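Local coordinates for protein 2-hydroxyisobutyryl-CoA mutase large subunit (Aquincola tertiaricarbonis, PDB 4R3U) that forms, with a small cobalamin-binding subunit, the mutase that interconverts 2-hydroxyisobutyryl-CoA and (S)-3-hydroxybutyryl-CoA, and holds the acyl-CoA substrate, at residues A[289-303]-A[331-345]. Residues are numbered along the deposited sequence; the frame is centred on the assembly and turned at random.
Sequences VDEFAPRLAFFFVSQ and RNPESMRLRFHCQTA. With 3HC (3-hydroxybutanoyl-coenzyme A), chain E.
Phe-298 to Ser-302 and Phe-340 to Thr-344 pair as neighbouring parallel strands of the TIM barrel, joined by helix 306-327 in a beta-alpha-beta crossover. Backbone bonds alternate from Phe-298 N to Ala-345 N, and this buried half is closely packed. On the side facing helices 264-283 and 357-370, Leu-338 CD1 sits over one face of the Phe-298 ring, 3.9 Å from its centroid, while Phe-300 turns an edge toward the face of Phe-340 in an offset T-shaped pair. The other side lines the bore that holds the acyl-CoA. There Phe-299 and His-341 both set CG anti to the backbone N (chi1 168° and 170°), which lays the rings side by side, Phe-299 CD1 3.3 Å from His-341 CD2. The His-341 ring lies beneath the pantetheine carbonyl O5P of 3-hydroxybutanoyl-CoA, and its ND1 bonds Ser-375. Gln-343 OE1 meets the Phe-299 ring edge at CZ, 3.4 Å away, amide and ring nearly coplanar; its NE2 bonds Asn-379. Ahead of the strands, at their N-terminal end, Arg-337 grips Pro-294 O end-on with NH1 and NH2, and Arg-339 NH2 reaches Leu-296 O from above the carbonyl plane. Arg-295 NH1 donates to phosphate oxygen O9A; Asn-248 bonds both Arg-295 and Arg-339, and a water joins Arg-295 NH2, and more weakly Arg-339 NH1, to diphosphate O1A. At the looser end, where Arg-331 is exposed, Pro-294 packs on Ser-335 and the polar bonds run to one carboxylate: Ser-335 OG and, weakly, Asn-332 N donate to Asp-290 OD1, Arg-331 N to OD2. Shortening Asp-290 to an alanine would probably leave Arg-331 N and the Ser-335 hydroxyl without their acceptor. That hydroxyl meets OD1 on its anti side, 15° out of the carboxylate plane.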
loop_
_atom_site.group_PDB
_atom_site.type_symbol
_atom_site.label_atom_id
_atom_site.label_comp_id
_atom_site.label_asym_id
_atom_site.label_seq_id
_atom_site.Cartn_x
_atom_site.Cartn_y
_atom_site.Cartn_z
ATOM N N VAL A 289 33.379 -22.722 -9.867
ATOM C CA VAL A 289 32.300 -21.753 -9.621
ATOM C C VAL A 289 30.948 -22.217 -10.163
ATOM O O VAL A 289 29.936 -22.086 -9.472
ATOM C CB VAL A 289 32.626 -20.316 -10.111
ATOM C CG1 VAL A 289 31.847 -19.284 -9.306
ATOM C CG2 VAL A 289 34.124 -20.021 -10.078
ATOM N N ASP A 290 30.931 -22.777 -11.385
ATOM C CA ASP A 290 29.688 -23.218 -12.028
ATOM C C ASP A 290 29.021 -24.461 -11.395
ATOM O O ASP A 290 27.851 -24.737 -11.670
ATOM C CB ASP A 290 29.843 -23.296 -13.561
ATOM C CG ASP A 290 30.137 -21.963 -14.239
ATOM O OD1 ASP A 290 29.571 -20.944 -13.815
ATOM O OD2 ASP A 290 30.886 -21.954 -15.239
ATOM N N GLU A 291 29.742 -25.169 -10.503
ATOM C CA GLU A 291 29.189 -26.323 -9.789
ATOM C C GLU A 291 28.276 -25.872 -8.628
ATOM O O GLU A 291 27.490 -26.686 -8.144
ATOM C CB GLU A 291 30.311 -27.207 -9.209
ATOM C CG GLU A 291 31.184 -27.949 -10.208
ATOM C CD GLU A 291 32.127 -28.940 -9.546
ATOM O OE1 GLU A 291 33.363 -28.774 -9.689
ATOM O OE2 GLU A 291 31.630 -29.868 -8.863
ATOM N N PHE A 292 28.407 -24.610 -8.140
ATOM C CA PHE A 292 27.660 -24.139 -6.963
ATOM C C PHE A 292 27.019 -22.765 -7.089
ATOM O O PHE A 292 25.950 -22.554 -6.512
ATOM C CB PHE A 292 28.536 -24.234 -5.688
ATOM C CG PHE A 292 29.685 -23.251 -5.631
ATOM C CD1 PHE A 292 30.908 -23.550 -6.228
ATOM C CD2 PHE A 292 29.545 -22.022 -4.982
ATOM C CE1 PHE A 292 31.962 -22.633 -6.192
ATOM C CE2 PHE A 292 30.600 -21.105 -4.951
ATOM C CZ PHE A 292 31.798 -21.415 -5.563
ATOM N N ALA A 293 27.642 -21.827 -7.839
ATOM C CA ALA A 293 27.093 -20.480 -8.048
ATOM C C ALA A 293 25.622 -20.442 -8.490
ATOM O O ALA A 293 24.870 -19.615 -7.933
ATOM C CB ALA A 293 27.959 -19.668 -8.973
ATOM N N PRO A 294 25.143 -21.360 -9.385
ATOM C CA PRO A 294 23.710 -21.334 -9.757
ATOM C C PRO A 294 22.736 -21.476 -8.578
ATOM O O PRO A 294 21.642 -20.913 -8.624
ATOM C CB PRO A 294 23.577 -22.522 -10.716
ATOM C CG PRO A 294 24.926 -22.732 -11.260
ATOM C CD PRO A 294 25.858 -22.404 -10.147
ATOM N N ARG A 295 23.165 -22.205 -7.520
ATOM C CA ARG A 295 22.407 -22.496 -6.302
ATOM C C ARG A 295 22.605 -21.525 -5.125
ATOM O O ARG A 295 21.894 -21.624 -4.114
ATOM C CB ARG A 295 22.598 -23.953 -5.871
ATOM C CG ARG A 295 21.671 -24.930 -6.597
ATOM C CD ARG A 295 20.248 -24.818 -6.079
ATOM N NE ARG A 295 19.300 -25.313 -7.063
ATOM C CZ ARG A 295 18.010 -25.017 -7.087
ATOM N NH1 ARG A 295 17.230 -25.519 -8.027
ATOM N NH2 ARG A 295 17.488 -24.225 -6.164
ATOM N N LEU A 296 23.532 -20.550 -5.271
ATOM C CA LEU A 296 23.716 -19.516 -4.256
ATOM C C LEU A 296 22.469 -18.639 -4.314
ATOM O O LEU A 296 21.837 -18.518 -5.372
ATOM C CB LEU A 296 24.963 -18.648 -4.547
ATOM C CG LEU A 296 26.343 -19.293 -4.423
ATOM C CD1 LEU A 296 27.409 -18.385 -5.009
ATOM C CD2 LEU A 296 26.668 -19.629 -2.973
ATOM N N ALA A 297 22.107 -18.038 -3.187
ATOM C CA ALA A 297 20.933 -17.170 -3.070
ATOM C C ALA A 297 21.203 -16.110 -2.014
ATOM O O ALA A 297 22.163 -16.220 -1.231
ATOM C CB ALA A 297 19.688 -17.990 -2.725
ATOM N N PHE A 298 20.372 -15.071 -2.016
ATOM C CA PHE A 298 20.488 -13.895 -1.143
ATOM C C PHE A 298 19.199 -13.583 -0.394
ATOM O O PHE A 298 18.137 -14.146 -0.687
ATOM C CB PHE A 298 20.913 -12.682 -1.991
ATOM C CG PHE A 298 22.261 -12.848 -2.633
ATOM C CD1 PHE A 298 22.403 -13.563 -3.822
ATOM C CD2 PHE A 298 23.399 -12.332 -2.032
ATOM C CE1 PHE A 298 23.664 -13.769 -4.383
ATOM C CE2 PHE A 298 24.662 -12.519 -2.615
ATOM C CZ PHE A 298 24.782 -13.243 -3.776
ATOM N N PHE A 299 19.305 -12.687 0.583
ATOM C CA PHE A 299 18.173 -12.231 1.381
ATOM C C PHE A 299 18.345 -10.741 1.654
ATOM O O PHE A 299 19.314 -10.317 2.288
ATOM C CB PHE A 299 18.042 -13.075 2.678
ATOM C CG PHE A 299 17.101 -12.583 3.762
ATOM C CD1 PHE A 299 15.881 -11.993 3.440
ATOM C CD2 PHE A 299 17.401 -12.780 5.099
ATOM C CE1 PHE A 299 15.008 -11.567 4.433
ATOM C CE2 PHE A 299 16.511 -12.369 6.103
ATOM C CZ PHE A 299 15.307 -11.788 5.763
ATOM N N PHE A 300 17.411 -9.941 1.142
ATOM C CA PHE A 300 17.437 -8.478 1.309
ATOM C C PHE A 300 16.154 -7.924 1.931
ATOM O O PHE A 300 15.109 -8.561 1.882
ATOM C CB PHE A 300 17.742 -7.785 -0.038
ATOM C CG PHE A 300 19.108 -8.147 -0.574
ATOM C CD1 PHE A 300 20.269 -7.712 0.072
ATOM C CD2 PHE A 300 19.240 -8.960 -1.702
ATOM C CE1 PHE A 300 21.530 -8.076 -0.406
ATOM C CE2 PHE A 300 20.499 -9.307 -2.185
ATOM C CZ PHE A 300 21.638 -8.878 -1.529
ATOM N N VAL A 301 16.244 -6.741 2.504
ATOM C CA VAL A 301 15.092 -6.029 3.050
ATOM C C VAL A 301 14.454 -5.217 1.897
ATOM O O VAL A 301 15.126 -4.909 0.896
ATOM C CB VAL A 301 15.520 -5.068 4.234
ATOM C CG1 VAL A 301 16.354 -3.886 3.735
ATOM C CG2 VAL A 301 14.326 -4.580 5.029
ATOM N N SER A 302 13.190 -4.837 2.073
ATOM C CA SER A 302 12.508 -3.881 1.225
ATOM C C SER A 302 12.191 -2.773 2.206
ATOM O O SER A 302 11.280 -2.897 3.043
ATOM C CB SER A 302 11.234 -4.449 0.625
ATOM O OG SER A 302 10.652 -3.424 -0.161
ATOM N N GLN A 303 13.049 -1.742 2.201
ATOM C CA GLN A 303 12.942 -0.595 3.091
ATOM C C GLN A 303 11.941 0.417 2.580
ATOM O O GLN A 303 11.274 0.184 1.541
ATOM C CB GLN A 303 14.312 0.041 3.401
ATOM C CG GLN A 303 14.836 -0.257 4.798
ATOM C CD GLN A 303 14.358 0.697 5.895
ATOM O OE1 GLN A 303 13.800 1.793 5.671
ATOM N NE2 GLN A 303 14.608 0.301 7.126
ATOM N N ARG A 331 30.873 -19.420 -16.413
ATOM C CA ARG A 331 30.455 -19.637 -17.798
ATOM C C ARG A 331 28.988 -20.072 -17.922
ATOM O O ARG A 331 28.416 -19.963 -19.010
ATOM C CB ARG A 331 31.422 -20.583 -18.517
ATOM C CG ARG A 331 32.851 -20.113 -18.388
ATOM C CD ARG A 331 33.807 -20.780 -19.308
ATOM N NE ARG A 331 35.173 -20.304 -19.125
ATOM C CZ ARG A 331 35.608 -19.074 -19.407
ATOM N NH1 ARG A 331 34.775 -18.158 -19.893
ATOM N NH2 ARG A 331 36.888 -18.764 -19.246
ATOM N N ASN A 332 28.386 -20.556 -16.814
ATOM C CA ASN A 332 26.991 -20.979 -16.743
ATOM C C ASN A 332 26.176 -19.723 -16.421
ATOM O O ASN A 332 26.446 -19.078 -15.401
ATOM C CB ASN A 332 26.794 -22.077 -15.657
ATOM C CG ASN A 332 25.392 -22.669 -15.494
ATOM O OD1 ASN A 332 24.361 -22.068 -15.831
ATOM N ND2 ASN A 332 25.328 -23.859 -14.907
ATOM N N PRO A 333 25.184 -19.361 -17.282
ATOM C CA PRO A 333 24.393 -18.138 -17.039
ATOM C C PRO A 333 23.699 -18.069 -15.684
ATOM O O PRO A 333 23.586 -16.970 -15.127
ATOM C CB PRO A 333 23.398 -18.111 -18.203
ATOM C CG PRO A 333 23.372 -19.510 -18.718
ATOM C CD PRO A 333 24.763 -20.024 -18.533
ATOM N N GLU A 334 23.294 -19.243 -15.131
ATOM C CA GLU A 334 22.646 -19.387 -13.810
ATOM C C GLU A 334 23.563 -18.963 -12.665
ATOM O O GLU A 334 23.079 -18.571 -11.596
ATOM C CB GLU A 334 22.159 -20.817 -13.567
ATOM C CG GLU A 334 21.178 -21.351 -14.599
ATOM C CD GLU A 334 20.507 -22.627 -14.141
ATOM O OE1 GLU A 334 21.214 -23.532 -13.646
ATOM O OE2 GLU A 334 19.262 -22.701 -14.240
ATOM N N SER A 335 24.881 -19.008 -12.889
ATOM C CA SER A 335 25.893 -18.566 -11.926
ATOM C C SER A 335 25.876 -17.029 -11.794
ATOM O O SER A 335 26.350 -16.491 -10.802
ATOM C CB SER A 335 27.275 -18.992 -12.403
ATOM O OG SER A 335 27.426 -20.394 -12.321
ATOM N N MET A 336 25.366 -16.334 -12.824
ATOM C CA MET A 336 25.323 -14.879 -12.867
ATOM C C MET A 336 23.933 -14.308 -12.504
ATOM O O MET A 336 23.830 -13.100 -12.248
ATOM C CB MET A 336 25.853 -14.369 -14.225
ATOM C CG MET A 336 27.253 -14.890 -14.550
ATOM S SD MET A 336 27.636 -14.850 -16.312
ATOM C CE MET A 336 28.174 -16.483 -16.534
ATOM N N ARG A 337 22.882 -15.172 -12.434
ATOM C CA ARG A 337 21.548 -14.712 -12.047
ATOM C C ARG A 337 21.268 -14.762 -10.540
ATOM O O ARG A 337 21.195 -15.843 -9.947
ATOM C CB ARG A 337 20.387 -15.229 -12.938
ATOM C CG ARG A 337 20.166 -16.732 -12.985
ATOM C CD ARG A 337 19.011 -17.199 -12.114
ATOM N NE ARG A 337 19.021 -18.660 -11.898
ATOM C CZ ARG A 337 19.730 -19.287 -10.952
ATOM N NH1 ARG A 337 20.517 -18.599 -10.136
ATOM N NH2 ARG A 337 19.656 -20.605 -10.821
ATOM N N LEU A 338 21.148 -13.565 -9.924
ATOM C CA LEU A 338 20.876 -13.395 -8.503
ATOM C C LEU A 338 19.422 -13.704 -8.215
ATOM O O LEU A 338 18.529 -13.129 -8.833
ATOM C CB LEU A 338 21.242 -11.954 -8.043
ATOM C CG LEU A 338 21.139 -11.629 -6.548
ATOM C CD1 LEU A 338 22.255 -10.710 -6.112
ATOM C CD2 LEU A 338 19.786 -10.997 -6.207
ATOM N N ARG A 339 19.200 -14.622 -7.284
ATOM C CA ARG A 339 17.879 -15.014 -6.803
ATOM C C ARG A 339 17.868 -14.548 -5.349
ATOM O O ARG A 339 18.886 -14.702 -4.655
ATOM C CB ARG A 339 17.642 -16.550 -6.878
ATOM C CG ARG A 339 17.671 -17.166 -8.287
ATOM C CD ARG A 339 17.630 -18.677 -8.212
ATOM N NE ARG A 339 18.671 -19.172 -7.305
ATOM C CZ ARG A 339 18.571 -20.245 -6.531
ATOM N NH1 ARG A 339 17.478 -20.994 -6.554
ATOM N NH2 ARG A 339 19.566 -20.579 -5.732
ATOM N N PHE A 340 16.747 -13.939 -4.897
ATOM C CA PHE A 340 16.662 -13.430 -3.529
ATOM C C PHE A 340 15.292 -13.514 -2.871
ATOM O O PHE A 340 14.258 -13.404 -3.537
ATOM C CB PHE A 340 17.261 -12.002 -3.401
ATOM C CG PHE A 340 16.400 -10.858 -3.894
ATOM C CD1 PHE A 340 16.304 -10.567 -5.256
ATOM C CD2 PHE A 340 15.734 -10.026 -2.994
ATOM C CE1 PHE A 340 15.550 -9.472 -5.705
ATOM C CE2 PHE A 340 14.948 -8.957 -3.449
ATOM C CZ PHE A 340 14.873 -8.679 -4.796
ATOM N N HIS A 341 15.314 -13.748 -1.540
ATOM C CA HIS A 341 14.149 -13.707 -0.681
ATOM C C HIS A 341 14.162 -12.279 -0.165
ATOM O O HIS A 341 15.233 -11.680 0.022
ATOM C CB HIS A 341 14.268 -14.673 0.507
ATOM C CG HIS A 341 13.184 -14.491 1.546
ATOM N ND1 HIS A 341 11.872 -14.876 1.312
ATOM C CD2 HIS A 341 13.245 -13.926 2.769
ATOM C CE1 HIS A 341 11.194 -14.540 2.381
ATOM N NE2 HIS A 341 11.974 -13.986 3.295
ATOM N N CYS A 342 12.976 -11.731 0.062
ATOM C CA CYS A 342 12.837 -10.367 0.554
ATOM C C CYS A 342 11.901 -10.354 1.766
ATOM O O CYS A 342 10.943 -11.117 1.825
ATOM C CB CYS A 342 12.332 -9.448 -0.565
ATOM S SG CYS A 342 12.354 -7.685 -0.163
ATOM N N GLN A 343 12.194 -9.489 2.731
ATOM C CA GLN A 343 11.337 -9.261 3.878
ATOM C C GLN A 343 11.198 -7.771 3.953
ATOM O O GLN A 343 12.173 -7.055 3.715
ATOM C CB GLN A 343 11.930 -9.838 5.174
ATOM C CG GLN A 343 10.977 -9.742 6.380
ATOM C CD GLN A 343 11.506 -10.421 7.625
ATOM O OE1 GLN A 343 12.450 -11.216 7.603
ATOM N NE2 GLN A 343 10.880 -10.160 8.739
ATOM N N THR A 344 9.983 -7.294 4.251
ATOM C CA THR A 344 9.695 -5.880 4.389
ATOM C C THR A 344 10.399 -5.377 5.652
ATOM O O THR A 344 10.664 -6.186 6.568
ATOM C CB THR A 344 8.173 -5.627 4.284
ATOM O OG1 THR A 344 7.491 -6.269 5.363
ATOM C CG2 THR A 344 7.583 -6.105 2.946
ATOM N N ALA A 345 10.780 -4.064 5.685
ATOM C CA ALA A 345 11.493 -3.497 6.828
ATOM C C ALA A 345 10.682 -3.390 8.110
ATOM O O ALA A 345 9.858 -2.475 8.290
ATOM C CB ALA A 345 12.088 -2.153 6.463
HETATM N N1A 3HC E . 9.499 -19.643 -14.939
HETATM C C2A 3HC E . 9.914 -21.063 -14.854
HETATM N N3A 3HC E . 10.336 -21.438 -13.499
HETATM C C4A 3HC E . 10.317 -20.549 -12.477
HETATM C C5A 3HC E . 9.927 -19.268 -12.649
HETATM C C6A 3HC E . 9.547 -18.829 -13.869
HETATM N N6A 3HC E . 9.176 -17.554 -13.979
HETATM N N7A 3HC E . 10.011 -18.665 -11.461
HETATM C C8A 3HC E . 10.436 -19.555 -10.569
HETATM N N9A 3HC E . 10.655 -20.706 -11.199
HETATM C C1B 3HC E . 11.137 -22.007 -10.645
HETATM C C2B 3HC E . 12.555 -21.927 -10.117
HETATM O O2B 3HC E . 13.518 -22.163 -11.150
HETATM C C3B 3HC E . 12.565 -23.023 -9.065
HETATM O O3B 3HC E . 12.763 -24.322 -9.675
HETATM P P3B 3HC E . 13.774 -25.435 -9.085
HETATM O O7A 3HC E . 13.228 -25.703 -7.739
HETATM O O8A 3HC E . 13.601 -26.544 -10.055
HETATM O O9A 3HC E . 15.080 -24.740 -9.138
HETATM C C4B 3HC E . 11.151 -22.980 -8.495
HETATM O O4B 3HC E . 10.307 -22.368 -9.517
HETATM C C5B 3HC E . 11.110 -22.199 -7.170
HETATM O O5B 3HC E . 11.265 -20.784 -7.422
HETATM P P1A 3HC E . 12.514 -19.898 -6.869
HETATM O O1A 3HC E . 13.722 -20.737 -6.637
HETATM O O2A 3HC E . 12.646 -18.707 -7.725
HETATM O O3A 3HC E . 11.807 -19.409 -5.470
HETATM P P2A 3HC E . 11.995 -20.048 -3.988
HETATM O O4A 3HC E . 11.116 -19.310 -3.069
HETATM O O5A 3HC E . 11.911 -21.529 -4.021
HETATM O O6A 3HC E . 13.505 -19.671 -3.704
HETATM C CBP 3HC E . 15.382 -18.435 -2.799
HETATM C CCP 3HC E . 13.989 -18.339 -3.458
HETATM C CDP 3HC E . 16.330 -19.008 -3.861
HETATM C CEP 3HC E . 15.874 -17.027 -2.442
HETATM C CAP 3HC E . 15.355 -19.373 -1.546
HETATM O OAP 3HC E . 16.651 -19.613 -0.955
HETATM C C9P 3HC E . 14.271 -19.069 -0.472
HETATM O O9P 3HC E . 13.138 -19.548 -0.555
HETATM N N8P 3HC E . 14.671 -18.345 0.585
HETATM C C7P 3HC E . 13.757 -18.054 1.696
HETATM C C6P 3HC E . 14.522 -17.449 2.864
HETATM C C5P 3HC E . 13.596 -17.030 4.011
HETATM O O5P 3HC E . 12.366 -17.086 3.929
HETATM N N4P 3HC E . 14.262 -16.608 5.091
HETATM C C3P 3HC E . 13.583 -16.142 6.292
HETATM C C2P 3HC E . 14.527 -15.224 7.021
HETATM S S1P 3HC E . 13.754 -14.496 8.497
HETATM C C1 3HC E . 15.183 -13.559 9.063
HETATM O O1 3HC E . 16.333 -13.994 9.051
HETATM C C2 3HC E . 14.923 -12.105 9.496
HETATM C C3 3HC E . 14.319 -12.014 10.899
HETATM O O3 3HC E . 13.108 -12.761 10.940
HETATM C C4 3HC E . 15.300 -12.520 11.967
HETATM O O HOH W 1 15.329 -22.392 -5.263
#